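Local coordinates for protein fructokinase (Xylella fastidiosa Temecula1, PDB 3LJS) that probably catalyses the ATP-dependent phosphorylation of fructose, as a sugar kinase of the PfkB family with a ribokinase-like fold, at residues V53-M58 / D80-T85; L8-A13 / L131-C136; D16-P21 / T308-F313; F31-G36 / G65-D70. One frame throughout, in Å; residues are numbered along the deposited sequence.

Interaction 1 of 4, residues V53-M58 / D80-T85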
loop_
_atom_site.group_PDB
_atom_site.type_symbol
_atom_site.label_atom_id
_atom_site.label_comp_id
_atom_site.label_asym_id
_atom_site.label_seq_id
_atom_site.Cartn_x
_atom_site.Cartn_y
_atom_site.Cartn_z
ATOM N N VAL B 53 27.656 -8.860 -7.433
ATOM C CA VAL B 53 26.582 -9.049 -6.470
ATOM C C VAL B 53 25.262 -9.397 -7.136
ATOM O O VAL B 53 24.944 -8.922 -8.228
ATOM C CB VAL B 53 26.393 -7.782 -5.598
ATOM C CG1 VAL B 53 26.037 -6.589 -6.478
ATOM C CG2 VAL B 53 25.305 -8.015 -4.557
ATOM N N GLN B 54 24.499 -10.240 -6.457
ATOM C CA GLN B 54 23.211 -10.676 -6.950
ATOM C C GLN B 54 22.183 -10.492 -5.841
ATOM O O GLN B 54 22.497 -10.666 -4.660
ATOM C CB GLN B 54 23.316 -12.153 -7.351
ATOM C CG GLN B 54 22.022 -12.822 -7.742
ATOM C CD GLN B 54 22.222 -14.282 -8.123
ATOM O OE1 GLN B 54 23.251 -14.880 -7.808
ATOM N NE2 GLN B 54 21.233 -14.864 -8.788
ATOM N N PHE B 55 20.970 -10.092 -6.208
ATOM C CA PHE B 55 19.909 -9.962 -5.217
ATOM C C PHE B 55 18.970 -11.130 -5.457
ATOM O O PHE B 55 18.488 -11.326 -6.575
ATOM C CB PHE B 55 19.120 -8.664 -5.368
ATOM C CG PHE B 55 17.957 -8.565 -4.412
ATOM C CD1 PHE B 55 18.156 -8.198 -3.083
ATOM C CD2 PHE B 55 16.674 -8.905 -4.826
ATOM C CE1 PHE B 55 17.091 -8.175 -2.175
ATOM C CE2 PHE B 55 15.601 -8.887 -3.927
ATOM C CZ PHE B 55 15.813 -8.521 -2.598
ATOM N N VAL B 56 18.720 -11.906 -4.409
ATOM C CA VAL B 56 17.835 -13.060 -4.499
ATOM C C VAL B 56 16.599 -12.806 -3.644
ATOM O O VAL B 56 16.690 -12.565 -2.441
ATOM C CB VAL B 56 18.551 -14.346 -4.027
ATOM C CG1 VAL B 56 17.569 -15.521 -3.987
ATOM C CG2 VAL B 56 19.701 -14.664 -4.982
ATOM N N GLY B 57 15.440 -12.845 -4.287
ATOM C CA GLY B 57 14.199 -12.601 -3.586
ATOM C C GLY B 57 13.058 -12.521 -4.575
ATOM O O GLY B 57 13.260 -12.650 -5.788
HETATM N N MSE B 58 11.856 -12.290 -4.058
HETATM C CA MSE B 58 10.681 -12.222 -4.905
HETATM C C MSE B 58 10.123 -10.811 -4.995
HETATM O O MSE B 58 9.970 -10.130 -3.984
HETATM C CB MSE B 58 9.614 -13.180 -4.365
HETATM C CG MSE B 58 8.374 -13.296 -5.230
HETATM SE SE MSE B 58 7.304 -14.814 -4.680
HETATM C CE MSE B 58 7.948 -16.096 -5.984
ATOM N N ASP B 80 19.379 -12.440 -12.157
ATOM C CA ASP B 80 19.013 -13.824 -12.472
ATOM C C ASP B 80 18.293 -14.572 -11.357
ATOM O O ASP B 80 17.485 -15.453 -11.629
ATOM C CB ASP B 80 20.250 -14.647 -12.852
ATOM C CG ASP B 80 21.088 -13.985 -13.916
ATOM O OD1 ASP B 80 20.518 -13.287 -14.780
ATOM O OD2 ASP B 80 22.322 -14.177 -13.894
ATOM N N GLY B 81 18.597 -14.233 -10.109
ATOM C CA GLY B 81 17.973 -14.919 -8.991
ATOM C C GLY B 81 16.662 -14.331 -8.505
ATOM O O GLY B 81 16.114 -14.776 -7.498
ATOM N N ILE B 82 16.159 -13.323 -9.205
ATOM C CA ILE B 82 14.897 -12.707 -8.816
ATOM C C ILE B 82 13.733 -13.476 -9.427
ATOM O O ILE B 82 13.786 -13.859 -10.590
ATOM C CB ILE B 82 14.810 -11.234 -9.297
ATOM C CG1 ILE B 82 15.813 -10.367 -8.536
ATOM C CG2 ILE B 82 13.395 -10.693 -9.079
ATOM C CD1 ILE B 82 15.861 -8.921 -9.010
ATOM N N VAL B 83 12.695 -13.726 -8.633
ATOM C CA VAL B 83 11.507 -14.405 -9.140
ATOM C C VAL B 83 10.340 -13.445 -8.956
ATOM O O VAL B 83 10.425 -12.508 -8.157
ATOM C CB VAL B 83 11.223 -15.736 -8.407
ATOM C CG1 VAL B 83 12.282 -16.763 -8.785
ATOM C CG2 VAL B 83 11.191 -15.517 -6.912
ATOM N N ARG B 84 9.256 -13.667 -9.690
ATOM C CA ARG B 84 8.106 -12.770 -9.618
ATOM C C ARG B 84 6.811 -13.464 -9.212
ATOM O O ARG B 84 6.673 -14.678 -9.349
ATOM C CB ARG B 84 7.894 -12.095 -10.981
ATOM C CG ARG B 84 9.151 -11.490 -11.606
ATOM C CD ARG B 84 9.700 -10.335 -10.775
ATOM N NE ARG B 84 8.896 -9.122 -10.890
ATOM C CZ ARG B 84 9.029 -8.218 -11.855
ATOM N NH1 ARG B 84 9.941 -8.381 -12.804
ATOM N NH2 ARG B 84 8.253 -7.143 -11.870
ATOM N N THR B 85 5.861 -12.679 -8.713
ATOM C CA THR B 85 4.565 -13.211 -8.322
ATOM C C THR B 85 3.456 -12.171 -8.459
ATOM O O THR B 85 3.681 -10.976 -8.266
ATOM C CB THR B 85 4.568 -13.720 -6.876
ATOM O OG1 THR B 85 3.273 -14.254 -6.569
ATOM C CG2 THR B 85 4.891 -12.594 -5.909
#

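Interaction 2 of 4, residues L8-A13 / L131-C136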
loop_
_atom_site.group_PDB
_atom_site.type_symbol
_atom_site.label_atom_id
_atom_site.label_comp_id
_atom_site.label_asym_id
_atom_site.label_seq_id
_atom_site.Cartn_x
_atom_site.Cartn_y
_atom_site.Cartn_z
ATOM N N LEU B 8 25.784 -12.649 -2.426
ATOM C CA LEU B 8 24.379 -12.948 -2.598
ATOM C C LEU B 8 23.578 -12.309 -1.469
ATOM O O LEU B 8 23.735 -12.665 -0.304
ATOM C CB LEU B 8 24.238 -14.473 -2.638
ATOM C CG LEU B 8 22.947 -15.247 -2.438
ATOM C CD1 LEU B 8 21.754 -14.409 -2.786
ATOM C CD2 LEU B 8 23.027 -16.523 -3.280
ATOM N N CYS B 9 22.750 -11.331 -1.822
ATOM C CA CYS B 9 21.919 -10.630 -0.843
ATOM C C CYS B 9 20.508 -11.175 -0.948
ATOM O O CYS B 9 19.876 -11.076 -1.996
ATOM C CB CYS B 9 21.923 -9.128 -1.123
ATOM S SG CYS B 9 23.541 -8.355 -0.878
ATOM N N PHE B 10 20.010 -11.738 0.144
ATOM C CA PHE B 10 18.686 -12.339 0.129
ATOM C C PHE B 10 17.637 -11.680 1.012
ATOM O O PHE B 10 17.926 -11.240 2.119
ATOM C CB PHE B 10 18.796 -13.813 0.532
ATOM C CG PHE B 10 17.466 -14.487 0.701
ATOM C CD1 PHE B 10 16.769 -14.961 -0.405
ATOM C CD2 PHE B 10 16.883 -14.598 1.961
ATOM C CE1 PHE B 10 15.505 -15.537 -0.256
ATOM C CE2 PHE B 10 15.621 -15.170 2.118
ATOM C CZ PHE B 10 14.933 -15.637 1.008
ATOM N N GLY B 11 16.404 -11.636 0.524
ATOM C CA GLY B 11 15.349 -11.074 1.338
ATOM C C GLY B 11 14.349 -10.172 0.657
ATOM O O GLY B 11 13.851 -10.456 -0.431
ATOM N N GLU B 12 14.062 -9.056 1.311
ATOM C CA GLU B 12 13.088 -8.139 0.777
ATOM C C GLU B 12 13.651 -6.905 0.104
ATOM O O GLU B 12 14.655 -6.330 0.532
ATOM C CB GLU B 12 12.109 -7.710 1.879
ATOM C CG GLU B 12 12.588 -6.567 2.777
ATOM C CD GLU B 12 13.700 -6.963 3.745
ATOM O OE1 GLU B 12 14.163 -8.128 3.702
ATOM O OE2 GLU B 12 14.115 -6.100 4.557
ATOM N N ALA B 13 12.980 -6.538 -0.977
ATOM C CA ALA B 13 13.258 -5.346 -1.749
ATOM C C ALA B 13 11.843 -4.768 -1.742
ATOM O O ALA B 13 10.880 -5.480 -2.035
ATOM C CB ALA B 13 13.689 -5.702 -3.171
ATOM N N LEU B 131 30.340 -16.269 -2.627
ATOM C CA LEU B 131 31.394 -16.295 -1.628
ATOM C C LEU B 131 30.776 -15.801 -0.318
ATOM O O LEU B 131 31.265 -16.112 0.770
ATOM C CB LEU B 131 32.552 -15.380 -2.037
ATOM C CG LEU B 131 33.670 -15.185 -1.001
ATOM C CD1 LEU B 131 34.216 -16.534 -0.554
ATOM C CD2 LEU B 131 34.776 -14.330 -1.605
ATOM N N ILE B 132 29.691 -15.038 -0.440
ATOM C CA ILE B 132 28.980 -14.481 0.717
ATOM C C ILE B 132 27.463 -14.541 0.511
ATOM O O ILE B 132 26.975 -14.338 -0.601
ATOM C CB ILE B 132 29.373 -12.998 0.949
ATOM C CG1 ILE B 132 30.889 -12.890 1.142
ATOM C CG2 ILE B 132 28.647 -12.437 2.183
ATOM C CD1 ILE B 132 31.384 -11.465 1.316
ATOM N N PHE B 133 26.732 -14.842 1.584
ATOM C CA PHE B 133 25.267 -14.888 1.562
ATOM C C PHE B 133 24.850 -13.939 2.686
ATOM O O PHE B 133 25.160 -14.180 3.855
ATOM C CB PHE B 133 24.759 -16.303 1.869
ATOM C CG PHE B 133 23.247 -16.429 1.903
ATOM C CD1 PHE B 133 22.535 -16.760 0.755
ATOM C CD2 PHE B 133 22.543 -16.240 3.094
ATOM C CE1 PHE B 133 21.144 -16.906 0.785
ATOM C CE2 PHE B 133 21.146 -16.384 3.141
ATOM C CZ PHE B 133 20.448 -16.719 1.984
ATOM N N HIS B 134 24.165 -12.858 2.343
ATOM C CA HIS B 134 23.747 -11.891 3.354
ATOM C C HIS B 134 22.239 -11.839 3.524
ATOM O O HIS B 134 21.504 -11.789 2.541
ATOM C CB HIS B 134 24.260 -10.487 3.004
ATOM C CG HIS B 134 23.915 -9.454 4.035
ATOM N ND1 HIS B 134 22.873 -8.561 3.880
ATOM C CD2 HIS B 134 24.433 -9.219 5.260
ATOM C CE1 HIS B 134 22.765 -7.823 4.971
ATOM N NE2 HIS B 134 23.699 -8.201 5.825
ATOM N N ALA B 135 21.786 -11.839 4.776
ATOM C CA ALA B 135 20.356 -11.786 5.078
ATOM C C ALA B 135 20.091 -10.913 6.303
ATOM O O ALA B 135 21.013 -10.575 7.043
ATOM C CB ALA B 135 19.817 -13.194 5.317
ATOM N N CYS B 136 18.823 -10.552 6.500
ATOM C CA CYS B 136 18.390 -9.719 7.623
ATOM C C CYS B 136 17.171 -10.384 8.265
ATOM O O CYS B 136 16.618 -11.316 7.692
ATOM C CB CYS B 136 18.042 -8.313 7.124
ATOM S SG CYS B 136 19.491 -7.418 6.457
HETATM O O HOH W 1 16.902 -11.214 4.625
#

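Interaction 3 of 4, residues D16-P21 / T308-F313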
loop_
_atom_site.group_PDB
_atom_site.type_symbol
_atom_site.label_atom_id
_atom_site.label_comp_id
_atom_site.label_asym_id
_atom_site.label_seq_id
_atom_site.Cartn_x
_atom_site.Cartn_y
_atom_site.Cartn_z
ATOM N N ASP B 16 10.013 2.463 -0.528
ATOM C CA ASP B 16 9.928 3.373 0.606
ATOM C C ASP B 16 9.179 4.572 0.033
ATOM O O ASP B 16 9.650 5.193 -0.924
ATOM C CB ASP B 16 11.313 3.838 1.083
ATOM C CG ASP B 16 12.103 2.744 1.789
ATOM O OD1 ASP B 16 11.514 1.993 2.591
ATOM O OD2 ASP B 16 13.326 2.652 1.558
HETATM N N MSE B 17 8.009 4.877 0.592
HETATM C CA MSE B 17 7.211 6.013 0.137
HETATM C C MSE B 17 7.419 7.152 1.129
HETATM O O MSE B 17 6.872 7.137 2.233
HETATM C CB MSE B 17 5.730 5.633 0.065
HETATM C CG MSE B 17 5.384 4.693 -1.073
HETATM SE SE MSE B 17 5.474 5.549 -2.812
HETATM C CE MSE B 17 3.672 6.212 -2.890
ATOM N N LEU B 18 8.216 8.135 0.716
ATOM C CA LEU B 18 8.572 9.276 1.552
ATOM C C LEU B 18 7.564 10.417 1.540
ATOM O O LEU B 18 7.439 11.138 0.554
ATOM C CB LEU B 18 9.947 9.803 1.123
ATOM C CG LEU B 18 11.203 9.030 1.553
ATOM C CD1 LEU B 18 10.992 7.535 1.468
ATOM C CD2 LEU B 18 12.373 9.465 0.680
ATOM N N ALA B 19 6.856 10.584 2.650
ATOM C CA ALA B 19 5.861 11.642 2.765
ATOM C C ALA B 19 6.555 12.995 2.797
ATOM O O ALA B 19 7.456 13.214 3.606
ATOM C CB ALA B 19 5.035 11.453 4.036
ATOM N N GLN B 20 6.136 13.894 1.912
ATOM C CA GLN B 20 6.712 15.231 1.853
ATOM C C GLN B 20 5.878 16.193 2.686
ATOM O O GLN B 20 4.670 16.009 2.843
ATOM C CB GLN B 20 6.767 15.734 0.409
ATOM C CG GLN B 20 7.641 14.906 -0.512
ATOM C CD GLN B 20 8.971 14.558 0.118
ATOM O OE1 GLN B 20 9.087 13.565 0.838
ATOM N NE2 GLN B 20 9.983 15.382 -0.135
ATOM N N PRO B 21 6.515 17.239 3.233
ATOM C CA PRO B 21 5.802 18.223 4.052
ATOM C C PRO B 21 4.706 18.911 3.249
ATOM O O PRO B 21 4.789 19.011 2.023
ATOM C CB PRO B 21 6.905 19.196 4.459
ATOM C CG PRO B 21 8.141 18.337 4.450
ATOM C CD PRO B 21 7.954 17.544 3.184
ATOM N N THR B 308 21.250 9.594 2.469
ATOM C CA THR B 308 19.903 9.137 2.797
ATOM C C THR B 308 18.921 10.299 2.907
ATOM O O THR B 308 19.312 11.434 3.196
ATOM C CB THR B 308 19.879 8.377 4.138
ATOM O OG1 THR B 308 20.454 9.199 5.163
ATOM C CG2 THR B 308 20.663 7.076 4.032
ATOM N N ARG B 309 17.645 10.004 2.672
ATOM C CA ARG B 309 16.576 10.995 2.767
ATOM C C ARG B 309 15.427 10.314 3.514
ATOM O O ARG B 309 14.759 9.444 2.957
ATOM C CB ARG B 309 16.109 11.424 1.369
ATOM C CG ARG B 309 15.770 12.905 1.295
ATOM C CD ARG B 309 14.470 13.198 0.551
ATOM N NE ARG B 309 14.614 13.180 -0.901
ATOM C CZ ARG B 309 13.985 14.025 -1.714
ATOM N NH1 ARG B 309 13.177 14.952 -1.211
ATOM N NH2 ARG B 309 14.155 13.944 -3.026
ATOM N N GLN B 310 15.199 10.707 4.768
ATOM C CA GLN B 310 14.149 10.090 5.582
ATOM C C GLN B 310 14.423 8.591 5.547
ATOM O O GLN B 310 13.511 7.784 5.359
ATOM C CB GLN B 310 12.761 10.359 4.988
ATOM C CG GLN B 310 12.396 11.827 4.863
ATOM C CD GLN B 310 11.087 12.039 4.125
ATOM O OE1 GLN B 310 10.013 11.674 4.611
ATOM N NE2 GLN B 310 11.170 12.629 2.937
ATOM N N GLY B 311 15.685 8.219 5.737
ATOM C CA GLY B 311 16.038 6.815 5.652
ATOM C C GLY B 311 16.012 6.582 4.155
ATOM O O GLY B 311 15.805 7.533 3.408
ATOM N N ALA B 312 16.208 5.361 3.685
ATOM C CA ALA B 312 16.188 5.139 2.240
ATOM C C ALA B 312 17.365 5.860 1.591
ATOM O O ALA B 312 17.498 7.082 1.686
ATOM C CB ALA B 312 14.873 5.645 1.642
ATOM N N PHE B 313 18.208 5.090 0.917
ATOM C CA PHE B 313 19.393 5.626 0.263
ATOM C C PHE B 313 19.110 6.247 -1.100
ATOM O O PHE B 313 18.442 5.650 -1.944
ATOM C CB PHE B 313 20.432 4.513 0.136
ATOM C CG PHE B 313 20.940 4.016 1.462
ATOM C CD1 PHE B 313 22.136 4.497 1.990
ATOM C CD2 PHE B 313 20.203 3.101 2.203
ATOM C CE1 PHE B 313 22.587 4.074 3.238
ATOM C CE2 PHE B 313 20.645 2.671 3.450
ATOM C CZ PHE B 313 21.842 3.159 3.971
#

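Interaction 4 of 4, residues F31-G36 / G65-D70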
loop_
_atom_site.group_PDB
_atom_site.type_symbol
_atom_site.label_atom_id
_atom_site.label_comp_id
_atom_site.label_asym_id
_atom_site.label_seq_id
_atom_site.Cartn_x
_atom_site.Cartn_y
_atom_site.Cartn_z
ATOM N N PHE B 31 4.092 11.982 -2.063
ATOM C CA PHE B 31 4.913 10.905 -1.529
ATOM C C PHE B 31 5.914 10.554 -2.619
ATOM O O PHE B 31 5.534 10.379 -3.775
ATOM C CB PHE B 31 4.043 9.686 -1.202
ATOM C CG PHE B 31 3.164 9.874 0.006
ATOM C CD1 PHE B 31 3.586 9.454 1.262
ATOM C CD2 PHE B 31 1.926 10.494 -0.109
ATOM C CE1 PHE B 31 2.788 9.650 2.394
ATOM C CE2 PHE B 31 1.124 10.697 1.015
ATOM C CZ PHE B 31 1.557 10.272 2.269
ATOM N N LEU B 32 7.190 10.466 -2.251
ATOM C CA LEU B 32 8.240 10.142 -3.210
ATOM C C LEU B 32 8.616 8.664 -3.172
ATOM O O LEU B 32 8.821 8.087 -2.107
ATOM C CB LEU B 32 9.476 11.006 -2.937
ATOM C CG LEU B 32 9.540 12.402 -3.574
ATOM C CD1 LEU B 32 8.153 12.956 -3.837
ATOM C CD2 LEU B 32 10.341 13.322 -2.660
ATOM N N GLN B 33 8.712 8.068 -4.353
ATOM C CA GLN B 33 9.047 6.657 -4.509
ATOM C C GLN B 33 10.553 6.400 -4.477
ATOM O O GLN B 33 11.297 6.939 -5.298
ATOM C CB GLN B 33 8.478 6.159 -5.835
ATOM C CG GLN B 33 8.854 4.740 -6.198
ATOM C CD GLN B 33 8.505 4.416 -7.635
ATOM O OE1 GLN B 33 9.064 4.999 -8.565
ATOM N NE2 GLN B 33 7.573 3.494 -7.827
ATOM N N CYS B 34 10.992 5.572 -3.533
ATOM C CA CYS B 34 12.404 5.221 -3.396
ATOM C C CYS B 34 12.593 3.718 -3.208
ATOM O O CYS B 34 11.860 3.082 -2.451
ATOM C CB CYS B 34 13.026 5.947 -2.200
ATOM S SG CYS B 34 13.193 7.722 -2.428
ATOM N N ALA B 35 13.580 3.156 -3.902
ATOM C CA ALA B 35 13.878 1.733 -3.789
ATOM C C ALA B 35 14.437 1.478 -2.392
ATOM O O ALA B 35 15.255 2.252 -1.893
ATOM C CB ALA B 35 14.896 1.321 -4.851
ATOM N N GLY B 36 13.990 0.397 -1.757
ATOM C CA GLY B 36 14.453 0.089 -0.415
ATOM C C GLY B 36 14.501 -1.394 -0.098
ATOM O O GLY B 36 14.350 -2.236 -0.984
ATOM N N GLY B 65 7.204 -3.521 -8.568
ATOM C CA GLY B 65 8.127 -4.625 -8.745
ATOM C C GLY B 65 8.995 -4.344 -9.958
ATOM O O GLY B 65 10.202 -4.593 -9.939
ATOM N N ASP B 66 8.383 -3.824 -11.021
ATOM C CA ASP B 66 9.123 -3.499 -12.235
ATOM C C ASP B 66 10.153 -2.421 -11.923
ATOM O O ASP B 66 11.268 -2.445 -12.444
ATOM C CB ASP B 66 8.186 -2.992 -13.338
ATOM C CG ASP B 66 7.194 -4.046 -13.799
ATOM O OD1 ASP B 66 7.496 -5.253 -13.670
ATOM O OD2 ASP B 66 6.116 -3.661 -14.309
ATOM N N PHE B 67 9.768 -1.472 -11.072
ATOM C CA PHE B 67 10.658 -0.383 -10.684
ATOM C C PHE B 67 11.883 -0.915 -9.956
ATOM O O PHE B 67 13.010 -0.479 -10.205
ATOM C CB PHE B 67 9.932 0.600 -9.767
ATOM C CG PHE B 67 10.827 1.657 -9.186
ATOM C CD1 PHE B 67 11.394 2.634 -9.999
ATOM C CD2 PHE B 67 11.087 1.688 -7.820
ATOM C CE1 PHE B 67 12.206 3.629 -9.458
ATOM C CE2 PHE B 67 11.895 2.678 -7.269
ATOM C CZ PHE B 67 12.455 3.651 -8.088
ATOM N N LEU B 68 11.656 -1.847 -9.041
ATOM C CA LEU B 68 12.749 -2.441 -8.280
ATOM C C LEU B 68 13.648 -3.273 -9.194
ATOM O O LEU B 68 14.871 -3.203 -9.102
ATOM C CB LEU B 68 12.184 -3.304 -7.152
ATOM C CG LEU B 68 11.476 -2.503 -6.052
ATOM C CD1 LEU B 68 10.794 -3.442 -5.074
ATOM C CD2 LEU B 68 12.492 -1.627 -5.329
ATOM N N PHE B 69 13.043 -4.051 -10.085
ATOM C CA PHE B 69 13.814 -4.876 -11.003
ATOM C C PHE B 69 14.740 -4.021 -11.866
ATOM O O PHE B 69 15.929 -4.325 -12.007
ATOM C CB PHE B 69 12.888 -5.676 -11.918
ATOM C CG PHE B 69 13.615 -6.657 -12.796
ATOM C CD1 PHE B 69 13.810 -7.969 -12.381
ATOM C CD2 PHE B 69 14.129 -6.260 -14.025
ATOM C CE1 PHE B 69 14.509 -8.878 -13.178
ATOM C CE2 PHE B 69 14.832 -7.164 -14.834
ATOM C CZ PHE B 69 15.021 -8.473 -14.408
ATOM N N ASP B 70 14.188 -2.962 -12.454
ATOM C CA ASP B 70 14.969 -2.070 -13.307
ATOM C C ASP B 70 16.030 -1.321 -12.514
ATOM O O ASP B 70 17.134 -1.096 -13.013
ATOM C CB ASP B 70 14.059 -1.064 -14.023
ATOM C CG ASP B 70 13.071 -1.734 -14.964
ATOM O OD1 ASP B 70 13.438 -2.744 -15.600
ATOM O OD2 ASP B 70 11.930 -1.239 -15.079
#

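Interaction 1 of 4, residues V53-M58 / D80-T85
M58 and V83 pair as neighbours on two parallel strands whose directions differ by only 11°, with their CA atoms 4.8 Å apart. One clear backbone bond joins the strands, from V83 N to G57 O at 3.1 Å and nearly straight (166° at the hydrogen). The same G57 oxygen also receives a CA-H contact from I82, and M58 CA returns one to V83 O. M58, a selenomethionine, buries more surface here than any other residue. Its CG is anti to the backbone N (chi1 -175°), and the chain then bends at the selenium. The bend brings CE to V83 CG2 at 3.4 Å, tighter than usual for two carbons, while SE lies 3.5 Å from T85 CG2 as the two side chains cross at about a right angle. T85 OG1 is bonded to T87 N, leaving its methyl for the selenium. On the other face of the sheet I82 CG1 comes to the edge of the F55 ring, 4.1 Å from CD2, and F72 of helix 63-75 stacks on that ring. Ahead of the paired residues, Q54 NE2 approaches G81 N, but both are donors and do not bond; the amide has a weak hydrogen bond to S126 OG instead. The unit is a parallel beta-alpha-beta crossover, strand 53-60, helix 63-75, strand 82-85, with the last strand at the sheet edge. The contact rests on one clear backbone bond supplemented by apolar packing on both faces; buried G57 N has no partner in the model.

Interaction 2 of 4, residues L8-A13 / L131-C136
The rings of F10 and F133 lie side by side with planes 19° apart, yet are slid so far (centroids 6.0 Å apart) that they barely overlap. Their contact is made instead by F133 CZ, which reaches F10 CB at 3.6 Å. L8 CG meets the same ring at CD1, also 3.6 Å away, so F133 bridges two residues of the neighbouring strand on one face of the sheet. Its CG is anti to the backbone N (chi1 178°), which lays the ring along L8 and F10, all three pointing the same way. F117 meets the F10 ring in an edge-to-face pair, and M153 and A156 of helix 143-158 pack on F133. The side chains of the paired C9 and H134 lie on the opposite face. Three backbone bonds zip the strands: L8 N to I132 O, H134 N to L8 O at 2.7 Å, and F10 N to H134 O, practically straight at 179°. Where the strands part, a water takes over, donating to F10 O and accepting from C136 N at 2.8 Å. Parallel strands 6-10 and 130-136, buried between helices on both faces, are typical of the central sheet of the Rossmann-like alpha/beta/alpha core in ribokinase-family sugar kinases.

Interaction 3 of 4, residues D16-P21 / T308-F313
L18 and Q310 cross at a slant, the leucine turned toward the loop and the glutamine toward the strand. Strand 14-19 belongs to the small four-stranded sheet that, in ribokinase-like sugar kinases, forms the lid beside the alpha/beta core; residues 309-312 form the turn between the short strands 307-308 and 313-315. Q310 runs out extended beyond CG (chi2 173°), which carries its amide alongside L18 and on to the end of the strand. There NE2 lies 3.6 Å from L18 CB. On the leucine's outer branch, L18 CD2 lies 3.3 Å from R309 O. The other arm of the Q310 amide, OE1, faces A19 O at 3.1 Å; as modelled both are acceptors, so the approach is not a hydrogen bond. The end of the Q20 side chain comes up beside NE2 of Q310, close to the plane of that amide, the two amide planes 30° apart. It also nears the R309 guanidinium, whose plane stands 78° from the Q20 amide. Back toward the start of the strand, A312 points its methyl at D16 and toward L18, whose CD1 lies 4.3 Å from A312 CB. Strand 30-36 flanks the contact through L32, which touches both Q20 and R309. R309 also packs on P28 of the second subunit, and M17 meets its own counterpart there, so the contact borders the dimer interface. At D16 the carboxylate turns one oxygen to an apolar neighbour: OD2 stands 3.4 Å from A312 CB and 3.9 Å from A312 CA.

Interaction 4 of 4, residues F31-G36 / G65-D70
The Q33 amide lies flat on one face of the F67 ring, the two planes only 12° apart. OE1 sits 3.4 Å above the ring plane, over its centre, and CG adds a CH-pi contact 4.2 Å from the centroid. Q33 extends with CG anti to the backbone N (chi1 175°) and runs past F67 in the opposite direction, its amide over the ring. At the ring edge, in its plane, A35 N approaches F67 CE2 at 3.8 Å. A35 CB touches F67 CE2 as well, and L68 CD2 packs against the same methyl at 3.8 Å. Helix 63-75 of the alpha/beta core thus presses its F67 and L68 against strand 30-36, the outermost strand of the lid sheet within this chain, the segments crossing at -56°. Next outward, I15 of neighbouring strand 14-19 touches both F67 and L68, and L59 also packs on L68. The helix itself is tied back to the core sheet by the salt bridge from D66 to R84. On the strand, F31 and L32 pair with a strand of the second subunit in an antiparallel ladder that continues the sheet across the dimer, and Q33 packs on R29 of that subunit.

From the N terminus, strand 6-10 leads into interaction 2, whose partner strand lies far ahead, so its loop of 117 residues contains interactions 1 and 4. Strand 14-19 follows and opens interaction 3, the longest closure, which also encloses interactions 1 and 4, ends near the C terminus and crosses interaction 2. Residues 31-36 start interaction 4; it closes on helix 63-75 and crosses interaction 1, since that helix lies between strands 53-60 and 82-85. Interactions 1 and 2 join through backbone pairing of 53-60 with 6-10 in the core sheet, interactions 3 and 4 through pairing of 14-19 with 30-36 in the lid. Interaction 4 ties lid to core helix, interaction 3 ties lid to the 308-313 loop.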